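Nitrilotriacetate monooxygenase (Burkholderia pseudomallei, PDB 3SDO) is probably an FMN-dependent monooxygenase of the NtaA/SnaA/DszA family that inserts oxygen from O2 into an organic substrate. Local coordinates at residues A[36-46]-A[75-86]; A[59-67]-A[133-141]. All coordinates share one frame; numbering follows the deposited sequence.

Contact 1. Residues A[36-46]-A[75-86]; sequences SVNFDFYVDRA and NRFEPISLLSAL. With EDO (1,2-ethanediol), chain C.
Tyr42 of helix 39-51 meets Phe77 in the lead-in to helix 79-88, where these two outer helices of the TIM-barrel-like luciferase fold cross. The short segments 39-46 and 79-86 lie at -57° with their axes 10.7 Å apart, and apolar side chains pack between them. Tyr42 can be followed outward. Its CB lies 4.2 Å from Leu86 CD2, and its CG 4.1 Å from Leu82 CD1. With CG beside the backbone N and opposite the carbonyl carbon (chi1 -71°), the ring runs back toward the start of its helix and slips past Phe77 in the reverse direction. CD2 and CE2 have Leu82 CD2 over one face, a CH-pi contact, while CD1 and CE1 meet the edge of Phe77 in an offset edge-to-face pair whose planes stand at 74°. CZ comes within 4.1 Å of Phe77 CD2. At the tip, OH donates to Ser36 O and accepts a hydrogen bond from a water, which itself accepts one from Phe77 N, a water-mediated polar link between the two segments. Phe39 continues the apolar layer, its CZ 3.5 Å from Ala85 CB and Leu82 CD1 at its ring edge; Val88 of the second subunit packs on it. Leu86 is a knob among Phe39, Tyr42, Val43 and Ala46. Beside the edge of Phe77, a 1,2-ethanediol, probably from the crystallisation liquor, accepts a hydrogen bond through O2 from Phe39 N at 2.9 Å.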
loop_
_atom_site.group_PDB
_atom_site.type_symbol
_atom_site.label_atom_id
_atom_site.label_comp_id
_atom_site.label_asym_id
_atom_site.label_seq_id
_atom_site.Cartn_x
_atom_site.Cartn_y
_atom_site.Cartn_z
ATOM N N SER A 36 11.151 -12.506 -0.908
ATOM C CA SER A 36 10.639 -11.341 -0.161
ATOM C C SER A 36 10.145 -10.167 -1.001
ATOM O O SER A 36 9.283 -9.434 -0.562
ATOM C CB SER A 36 11.635 -10.888 0.880
ATOM O OG SER A 36 11.662 -11.861 1.920
ATOM N N VAL A 37 10.686 -9.998 -2.202
ATOM C CA VAL A 37 10.230 -8.983 -3.139
ATOM C C VAL A 37 9.935 -9.614 -4.514
ATOM O O VAL A 37 10.270 -9.069 -5.572
ATOM C CB VAL A 37 11.241 -7.819 -3.243
ATOM C CG1 VAL A 37 11.202 -6.983 -1.990
ATOM C CG2 VAL A 37 12.655 -8.329 -3.467
ATOM N N ASN A 38 9.293 -10.780 -4.470
ATOM C CA ASN A 38 8.845 -11.491 -5.666
ATOM C C ASN A 38 7.316 -11.543 -5.596
ATOM O O ASN A 38 6.755 -12.373 -4.844
ATOM C CB ASN A 38 9.439 -12.906 -5.661
ATOM C CG ASN A 38 9.040 -13.723 -6.887
ATOM O OD1 ASN A 38 7.866 -13.779 -7.258
ATOM N ND2 ASN A 38 10.030 -14.340 -7.529
ATOM N N PHE A 39 6.641 -10.678 -6.374
ATOM C CA PHE A 39 5.181 -10.557 -6.269
ATOM C C PHE A 39 4.437 -11.856 -6.559
ATOM O O PHE A 39 3.549 -12.242 -5.814
ATOM C CB PHE A 39 4.610 -9.443 -7.156
ATOM C CG PHE A 39 3.105 -9.340 -7.073
ATOM C CD1 PHE A 39 2.497 -8.923 -5.896
ATOM C CD2 PHE A 39 2.301 -9.690 -8.154
ATOM C CE1 PHE A 39 1.100 -8.872 -5.787
ATOM C CE2 PHE A 39 0.931 -9.650 -8.055
ATOM C CZ PHE A 39 0.321 -9.224 -6.868
ATOM N N ASP A 40 4.805 -12.534 -7.630
ATOM C CA ASP A 40 4.141 -13.781 -7.972
ATOM C C ASP A 40 4.248 -14.847 -6.867
ATOM O O ASP A 40 3.344 -15.653 -6.698
ATOM C CB ASP A 40 4.700 -14.351 -9.259
ATOM C CG ASP A 40 4.293 -13.552 -10.497
ATOM O OD1 ASP A 40 3.400 -12.668 -10.447
ATOM O OD2 ASP A 40 4.920 -13.822 -11.518
ATOM N N PHE A 41 5.356 -14.863 -6.143
ATOM C CA PHE A 41 5.470 -15.736 -4.964
ATOM C C PHE A 41 4.411 -15.446 -3.916
ATOM O O PHE A 41 3.762 -16.396 -3.418
ATOM C CB PHE A 41 6.855 -15.619 -4.353
ATOM C CG PHE A 41 7.042 -16.445 -3.106
ATOM C CD1 PHE A 41 7.221 -17.811 -3.194
ATOM C CD2 PHE A 41 7.023 -15.848 -1.860
ATOM C CE1 PHE A 41 7.417 -18.581 -2.041
ATOM C CE2 PHE A 41 7.233 -16.610 -0.713
ATOM C CZ PHE A 41 7.417 -17.967 -0.807
ATOM N N TYR A 42 4.206 -14.168 -3.566
ATOM C CA TYR A 42 3.125 -13.817 -2.645
ATOM C C TYR A 42 1.730 -14.251 -3.162
ATOM O O TYR A 42 0.918 -14.725 -2.376
ATOM C CB TYR A 42 3.095 -12.322 -2.303
ATOM C CG TYR A 42 4.223 -11.848 -1.409
ATOM C CD1 TYR A 42 5.457 -11.518 -1.954
ATOM C CD2 TYR A 42 4.054 -11.695 -0.049
ATOM C CE1 TYR A 42 6.491 -11.078 -1.178
ATOM C CE2 TYR A 42 5.103 -11.248 0.753
ATOM C CZ TYR A 42 6.302 -10.917 0.174
ATOM O OH TYR A 42 7.345 -10.471 0.944
ATOM N N VAL A 43 1.482 -14.125 -4.469
ATOM C CA VAL A 43 0.220 -14.561 -5.055
ATOM C C VAL A 43 0.030 -16.081 -4.900
ATOM O O VAL A 43 -1.029 -16.553 -4.508
ATOM C CB VAL A 43 0.090 -14.196 -6.554
ATOM C CG1 VAL A 43 -1.243 -14.768 -7.112
ATOM C CG2 VAL A 43 0.162 -12.662 -6.776
ATOM N N ASP A 44 1.065 -16.831 -5.212
ATOM C CA ASP A 44 1.029 -18.281 -5.070
ATOM C C ASP A 44 0.734 -18.721 -3.628
ATOM O O ASP A 44 -0.170 -19.540 -3.395
ATOM C CB ASP A 44 2.344 -18.872 -5.558
ATOM C CG ASP A 44 2.447 -20.359 -5.308
ATOM O OD1 ASP A 44 2.186 -21.120 -6.239
ATOM O OD2 ASP A 44 2.768 -20.765 -4.182
ATOM N N ARG A 45 1.441 -18.125 -2.669
ATOM C CA ARG A 45 1.229 -18.427 -1.262
ATOM C C ARG A 45 -0.141 -17.963 -0.754
ATOM O O ARG A 45 -0.803 -18.696 -0.027
ATOM C CB ARG A 45 2.343 -17.849 -0.416
ATOM C CG ARG A 45 3.743 -18.361 -0.764
ATOM C CD ARG A 45 3.952 -19.800 -0.415
ATOM N NE ARG A 45 3.426 -20.720 -1.425
ATOM C CZ ARG A 45 3.373 -22.041 -1.297
ATOM N NH1 ARG A 45 2.874 -22.781 -2.290
ATOM N NH2 ARG A 45 3.829 -22.631 -0.201
ATOM N N ALA A 46 -0.585 -16.768 -1.139
ATOM C CA ALA A 46 -1.919 -16.307 -0.742
ATOM C C ALA A 46 -3.002 -17.239 -1.283
ATOM O O ALA A 46 -3.940 -17.580 -0.558
ATOM C CB ALA A 46 -2.175 -14.836 -1.183
ATOM N N ASN A 75 14.689 -5.719 2.361
ATOM C CA ASN A 75 13.912 -5.506 1.136
ATOM C C ASN A 75 12.616 -6.285 1.212
ATOM O O ASN A 75 12.611 -7.520 1.290
ATOM C CB ASN A 75 14.719 -5.929 -0.110
ATOM C CG ASN A 75 14.849 -4.821 -1.143
ATOM O OD1 ASN A 75 14.202 -4.838 -2.201
ATOM N ND2 ASN A 75 15.710 -3.867 -0.858
ATOM N N ARG A 76 11.518 -5.543 1.204
ATOM C CA ARG A 76 10.183 -6.091 1.318
ATOM C C ARG A 76 9.228 -5.162 0.603
ATOM O O ARG A 76 9.575 -4.000 0.338
ATOM C CB ARG A 76 9.771 -6.217 2.799
ATOM C CG ARG A 76 9.814 -4.912 3.577
ATOM C CD ARG A 76 9.947 -5.086 5.115
ATOM N NE ARG A 76 8.847 -5.846 5.704
ATOM C CZ ARG A 76 8.846 -6.388 6.926
ATOM N NH1 ARG A 76 7.800 -7.087 7.322
ATOM N NH2 ARG A 76 9.890 -6.273 7.749
ATOM N N PHE A 77 8.020 -5.671 0.320
ATOM C CA PHE A 77 6.962 -4.861 -0.253
ATOM C C PHE A 77 6.377 -3.965 0.826
ATOM O O PHE A 77 6.554 -4.207 2.032
ATOM C CB PHE A 77 5.862 -5.736 -0.897
ATOM C CG PHE A 77 6.272 -6.368 -2.211
ATOM C CD1 PHE A 77 6.533 -5.580 -3.331
ATOM C CD2 PHE A 77 6.393 -7.734 -2.329
ATOM C CE1 PHE A 77 6.911 -6.175 -4.556
ATOM C CE2 PHE A 77 6.744 -8.330 -3.536
ATOM C CZ PHE A 77 7.013 -7.548 -4.655
ATOM N N GLU A 78 5.700 -2.909 0.394
ATOM C CA GLU A 78 4.937 -2.067 1.303
ATOM C C GLU A 78 3.489 -2.628 1.372
ATOM O O GLU A 78 2.960 -3.094 0.350
ATOM C CB GLU A 78 5.006 -0.616 0.820
ATOM C CG GLU A 78 4.215 0.366 1.645
ATOM C CD GLU A 78 2.737 0.339 1.347
ATOM O OE1 GLU A 78 2.340 0.024 0.196
ATOM O OE2 GLU A 78 1.974 0.660 2.277
ATOM N N PRO A 79 2.852 -2.630 2.577
ATOM C CA PRO A 79 1.602 -3.410 2.715
ATOM C C PRO A 79 0.358 -2.954 1.948
ATOM O O PRO A 79 -0.355 -3.808 1.448
ATOM C CB PRO A 79 1.323 -3.378 4.219
ATOM C CG PRO A 79 2.686 -3.167 4.839
ATOM C CD PRO A 79 3.342 -2.189 3.886
ATOM N N ILE A 80 0.068 -1.655 1.858
ATOM C CA ILE A 80 -1.155 -1.223 1.156
ATOM C C ILE A 80 -1.069 -1.619 -0.318
ATOM O O ILE A 80 -2.029 -2.180 -0.863
ATOM C CB ILE A 80 -1.419 0.280 1.285
ATOM C CG1 ILE A 80 -1.692 0.647 2.739
ATOM C CG2 ILE A 80 -2.584 0.739 0.348
ATOM C CD1 ILE A 80 -3.014 0.086 3.282
ATOM N N SER A 81 0.062 -1.304 -0.961
ATOM C CA SER A 81 0.286 -1.697 -2.342
ATOM C C SER A 81 0.211 -3.223 -2.515
ATOM O O SER A 81 -0.485 -3.718 -3.400
ATOM C CB SER A 81 1.627 -1.184 -2.891
ATOM O OG SER A 81 2.734 -1.537 -2.068
ATOM N N LEU A 82 0.930 -3.968 -1.681
ATOM C CA LEU A 82 0.952 -5.430 -1.829
ATOM C C LEU A 82 -0.449 -6.027 -1.646
ATOM O O LEU A 82 -0.894 -6.858 -2.447
ATOM C CB LEU A 82 1.963 -6.069 -0.850
ATOM C CG LEU A 82 2.031 -7.612 -0.830
ATOM C CD1 LEU A 82 2.400 -8.225 -2.171
ATOM C CD2 LEU A 82 3.004 -8.085 0.265
ATOM N N LEU A 83 -1.151 -5.594 -0.605
ATOM C CA LEU A 83 -2.447 -6.172 -0.287
ATOM C C LEU A 83 -3.508 -5.825 -1.342
ATOM O O LEU A 83 -4.388 -6.643 -1.647
ATOM C CB LEU A 83 -2.884 -5.720 1.107
ATOM C CG LEU A 83 -2.113 -6.412 2.244
ATOM C CD1 LEU A 83 -2.489 -5.770 3.592
ATOM C CD2 LEU A 83 -2.366 -7.929 2.287
ATOM N N SER A 84 -3.379 -4.642 -1.937
ATOM C CA SER A 84 -4.329 -4.175 -2.935
ATOM C C SER A 84 -4.169 -4.992 -4.230
ATOM O O SER A 84 -5.146 -5.398 -4.846
ATOM C CB SER A 84 -4.115 -2.679 -3.202
ATOM O OG SER A 84 -4.423 -1.884 -2.059
ATOM N N ALA A 85 -2.917 -5.248 -4.617
ATOM C CA ALA A 85 -2.607 -6.129 -5.746
ATOM C C ALA A 85 -3.090 -7.588 -5.473
ATOM O O ALA A 85 -3.681 -8.211 -6.338
ATOM C CB ALA A 85 -1.081 -6.068 -6.068
ATOM N N LEU A 86 -2.852 -8.105 -4.268
ATOM C CA LEU A 86 -3.283 -9.453 -3.899
ATOM C C LEU A 86 -4.822 -9.597 -3.896
ATOM O O LEU A 86 -5.349 -10.652 -4.287
ATOM C CB LEU A 86 -2.732 -9.868 -2.512
ATOM C CG LEU A 86 -1.225 -10.165 -2.447
ATOM C CD1 LEU A 86 -0.835 -10.500 -1.041
ATOM C CD2 LEU A 86 -0.841 -11.293 -3.395
HETATM C C1 EDO C . 9.265 -9.256 -9.683
HETATM O O1 EDO C . 9.165 -10.604 -9.182
HETATM C C2 EDO C . 8.788 -8.258 -8.617
HETATM O O2 EDO C . 7.436 -8.528 -8.181
HETATM O O HOH W 1 6.627 -7.868 1.686
#

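Contact 2. Residues A[59-67]-A[133-141]; sequences IADSAYVTP and IEGTGKNYG
Two loops that follow strands 56-59 and 124-129 of the barrel sheet meet here, and the first carries Asp61, a predicted FMN ligand. In the second, a type II beta turn from Ile133 to Thr136 leads into a 3-10 segment, and Tyr64 lies flat against this turn. Its CG stands opposite the backbone N (chi1 -173°), which lays the ring over the peptide joining Gly135 to Thr136. Gly135 CA sits 3.9 Å from the ring centroid and 11° off the normal, a CH-pi contact over the face; the glycine backbone itself, through CA and the carbonyl carbon, lies directly on the ring. Ile133 CG2 touches Tyr64 CD2 obliquely, and the phenol oxygen has a weak hydrogen bond to Glu201 of the second subunit.

The polar contacts run along the backbone of the first loop. Asn139 ND2 donates to Ala63 O over 2.9 Å, with the acceptor in the plane of the amide and the donor tilted 27° from that of the carbonyl. A water accepts from both Asn139 ND2 and Val65 N. A second water accepts from Ala63 N and donates to Thr136 OG1, which itself donates to Ile133 O, 2.6 Å away. Ala63 CB lies at the edge of the Tyr140 ring, whose OH bonds to Asn108 of the second subunit. The 133-141 loop thus reads main-chain groups of its neighbour through one amide and two waters, a chemistry consistent with holding the backbone after Asp61 in place while the tyrosine face covers the turn.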
loop_
_atom_site.group_PDB
_atom_site.type_symbol
_atom_site.label_atom_id
_atom_site.label_comp_id
_atom_site.label_asym_id
_atom_site.label_seq_id
_atom_site.Cartn_x
_atom_site.Cartn_y
_atom_site.Cartn_z
ATOM N N ILE A 59 0.444 -9.349 6.421
ATOM C CA ILE A 59 1.664 -8.713 5.952
ATOM C C ILE A 59 2.142 -7.814 7.072
ATOM O O ILE A 59 1.552 -6.755 7.326
ATOM C CB ILE A 59 1.427 -7.900 4.668
ATOM C CG1 ILE A 59 0.874 -8.805 3.563
ATOM C CG2 ILE A 59 2.737 -7.247 4.165
ATOM C CD1 ILE A 59 1.797 -10.002 3.215
ATOM N N ALA A 60 3.165 -8.295 7.777
ATOM C CA ALA A 60 3.869 -7.547 8.801
ATOM C C ALA A 60 4.716 -6.479 8.116
ATOM O O ALA A 60 4.876 -6.494 6.904
ATOM C CB ALA A 60 4.778 -8.492 9.651
ATOM N N ASP A 61 5.254 -5.552 8.887
ATOM C CA ASP A 61 5.982 -4.456 8.272
ATOM C C ASP A 61 7.097 -3.879 9.131
ATOM O O ASP A 61 7.118 -4.077 10.358
ATOM C CB ASP A 61 5.001 -3.351 7.903
ATOM C CG ASP A 61 5.519 -2.466 6.792
ATOM O OD1 ASP A 61 6.111 -3.015 5.825
ATOM O OD2 ASP A 61 5.325 -1.238 6.896
ATOM N N SER A 62 8.015 -3.188 8.462
ATOM C CA SER A 62 9.056 -2.394 9.096
ATOM C C SER A 62 9.357 -1.178 8.235
ATOM O O SER A 62 9.037 -1.154 7.045
ATOM C CB SER A 62 10.329 -3.232 9.281
ATOM O OG SER A 62 10.828 -3.690 8.022
ATOM N N ALA A 63 9.975 -0.164 8.840
ATOM C CA ALA A 63 10.338 1.046 8.108
ATOM C C ALA A 63 11.700 1.576 8.550
ATOM O O ALA A 63 11.888 2.778 8.664
ATOM C CB ALA A 63 9.265 2.112 8.278
ATOM N N TYR A 64 12.639 0.662 8.764
ATOM C CA TYR A 64 13.983 0.997 9.246
ATOM C C TYR A 64 14.939 -0.106 8.851
ATOM O O TYR A 64 14.626 -1.292 9.006
ATOM C CB TYR A 64 14.010 1.200 10.765
ATOM C CG TYR A 64 15.338 1.717 11.270
ATOM C CD1 TYR A 64 15.785 2.989 10.912
ATOM C CD2 TYR A 64 16.156 0.938 12.090
ATOM C CE1 TYR A 64 16.999 3.474 11.360
ATOM C CE2 TYR A 64 17.390 1.425 12.541
ATOM C CZ TYR A 64 17.796 2.697 12.165
ATOM O OH TYR A 64 19.015 3.206 12.577
ATOM N N VAL A 65 16.095 0.302 8.341
ATOM C CA VAL A 65 17.114 -0.605 7.824
ATOM C C VAL A 65 18.462 -0.182 8.320
ATOM O O VAL A 65 18.732 1.022 8.409
ATOM C CB VAL A 65 17.195 -0.540 6.271
ATOM C CG1 VAL A 65 18.423 -1.305 5.730
ATOM C CG2 VAL A 65 15.972 -1.067 5.685
ATOM N N THR A 66 19.292 -1.172 8.662
ATOM C CA THR A 66 20.739 -0.977 8.839
ATOM C C THR A 66 21.463 -2.099 8.097
ATOM O O THR A 66 20.851 -3.101 7.738
ATOM C CB THR A 66 21.191 -1.035 10.326
ATOM O OG1 THR A 66 21.309 -2.406 10.734
ATOM C CG2 THR A 66 20.228 -0.303 11.245
ATOM N N PRO A 67 22.781 -1.955 7.878
ATOM C CA PRO A 67 23.493 -3.058 7.200
ATOM C C PRO A 67 23.480 -4.395 7.984
ATOM O O PRO A 67 23.871 -5.402 7.434
ATOM C CB PRO A 67 24.931 -2.521 7.025
ATOM C CG PRO A 67 24.813 -0.992 7.197
ATOM C CD PRO A 67 23.641 -0.774 8.118
ATOM N N ILE A 133 10.419 -0.643 15.446
ATOM C CA ILE A 133 11.848 -0.941 15.630
ATOM C C ILE A 133 12.566 0.314 16.094
ATOM O O ILE A 133 12.321 1.403 15.553
ATOM C CB ILE A 133 12.567 -1.328 14.297
ATOM C CG1 ILE A 133 12.104 -2.667 13.750
ATOM C CG2 ILE A 133 14.092 -1.392 14.501
ATOM C CD1 ILE A 133 12.741 -2.998 12.391
ATOM N N GLU A 134 13.467 0.166 17.061
ATOM C CA GLU A 134 14.260 1.292 17.530
ATOM C C GLU A 134 15.043 1.875 16.354
ATOM O O GLU A 134 15.717 1.129 15.635
ATOM C CB GLU A 134 15.228 0.885 18.666
ATOM C CG GLU A 134 15.601 2.063 19.582
ATOM C CD GLU A 134 16.890 1.875 20.364
ATOM O OE1 GLU A 134 17.549 0.812 20.244
ATOM O OE2 GLU A 134 17.246 2.816 21.121
ATOM N N GLY A 135 14.936 3.192 16.163
ATOM C CA GLY A 135 15.569 3.885 15.036
ATOM C C GLY A 135 14.611 4.341 13.933
ATOM O O GLY A 135 14.945 5.228 13.149
ATOM N N THR A 136 13.426 3.732 13.852
ATOM C CA THR A 136 12.438 4.075 12.830
ATOM C C THR A 136 12.174 5.567 12.728
ATOM O O THR A 136 12.064 6.098 11.636
ATOM C CB THR A 136 11.098 3.340 13.071
ATOM O OG1 THR A 136 11.353 1.934 13.189
ATOM C CG2 THR A 136 10.088 3.586 11.890
ATOM N N GLY A 137 12.078 6.230 13.877
ATOM C CA GLY A 137 11.837 7.667 13.952
ATOM C C GLY A 137 12.831 8.513 13.178
ATOM O O GLY A 137 12.503 9.606 12.741
ATOM N N LYS A 138 14.034 7.978 12.979
ATOM C CA LYS A 138 15.060 8.621 12.168
ATOM C C LYS A 138 14.668 8.777 10.687
ATOM O O LYS A 138 15.270 9.592 9.979
ATOM C CB LYS A 138 16.405 7.855 12.280
ATOM C CG LYS A 138 17.080 7.999 13.627
ATOM C CD LYS A 138 18.195 6.967 13.828
ATOM C CE LYS A 138 19.118 7.388 14.957
ATOM N NZ LYS A 138 19.756 6.235 15.630
ATOM N N ASN A 139 13.689 7.994 10.226
ATOM C CA ASN A 139 13.169 8.136 8.864
ATOM C C ASN A 139 11.986 9.088 8.738
ATOM O O ASN A 139 11.440 9.245 7.644
ATOM C CB ASN A 139 12.832 6.757 8.276
ATOM C CG ASN A 139 14.070 5.970 7.969
ATOM O OD1 ASN A 139 15.108 6.562 7.691
ATOM N ND2 ASN A 139 13.984 4.640 8.015
ATOM N N TYR A 140 11.628 9.745 9.849
ATOM C CA TYR A 140 10.440 10.583 9.925
ATOM C C TYR A 140 10.669 11.879 10.724
ATOM O O TYR A 140 9.713 12.497 11.194
ATOM C CB TYR A 140 9.265 9.781 10.536
ATOM C CG TYR A 140 8.849 8.585 9.727
ATOM C CD1 TYR A 140 7.941 8.705 8.674
ATOM C CD2 TYR A 140 9.390 7.336 9.972
ATOM C CE1 TYR A 140 7.564 7.592 7.930
ATOM C CE2 TYR A 140 9.016 6.225 9.235
ATOM C CZ TYR A 140 8.102 6.352 8.210
ATOM O OH TYR A 140 7.735 5.216 7.472
ATOM N N GLY A 141 11.928 12.299 10.858
ATOM C CA GLY A 141 12.262 13.522 11.557
ATOM C C GLY A 141 12.018 13.507 13.051
ATOM O O GLY A 141 11.877 14.570 13.666
HETATM O O HOH W 2 10.137 0.121 11.542
HETATM O O HOH W 3 16.361 3.052 7.549
#

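Contact 1 is the more deeply buried of the two: an apolar interface of helices on the outside of the barrel, with no direct hydrogen bond between its segments. Contact 2, at the loops after two strands, is only partly buried and relies on a hydrogen bond from an asparagine side-chain amide to a backbone carbonyl, bridging waters and an aromatic face laid on a peptide. Strand 56-59 is common ground: Pro79, Leu82 and Leu83 of contact 1 pack on Ile59, and the first loop of contact 2 leaves its end. Arg76 joins them, its NH1 probably hydrogen-bonded to Ala60 O at 3.0 Å. Both also touch the second subunit, through Glu78 and Asp61 respectively.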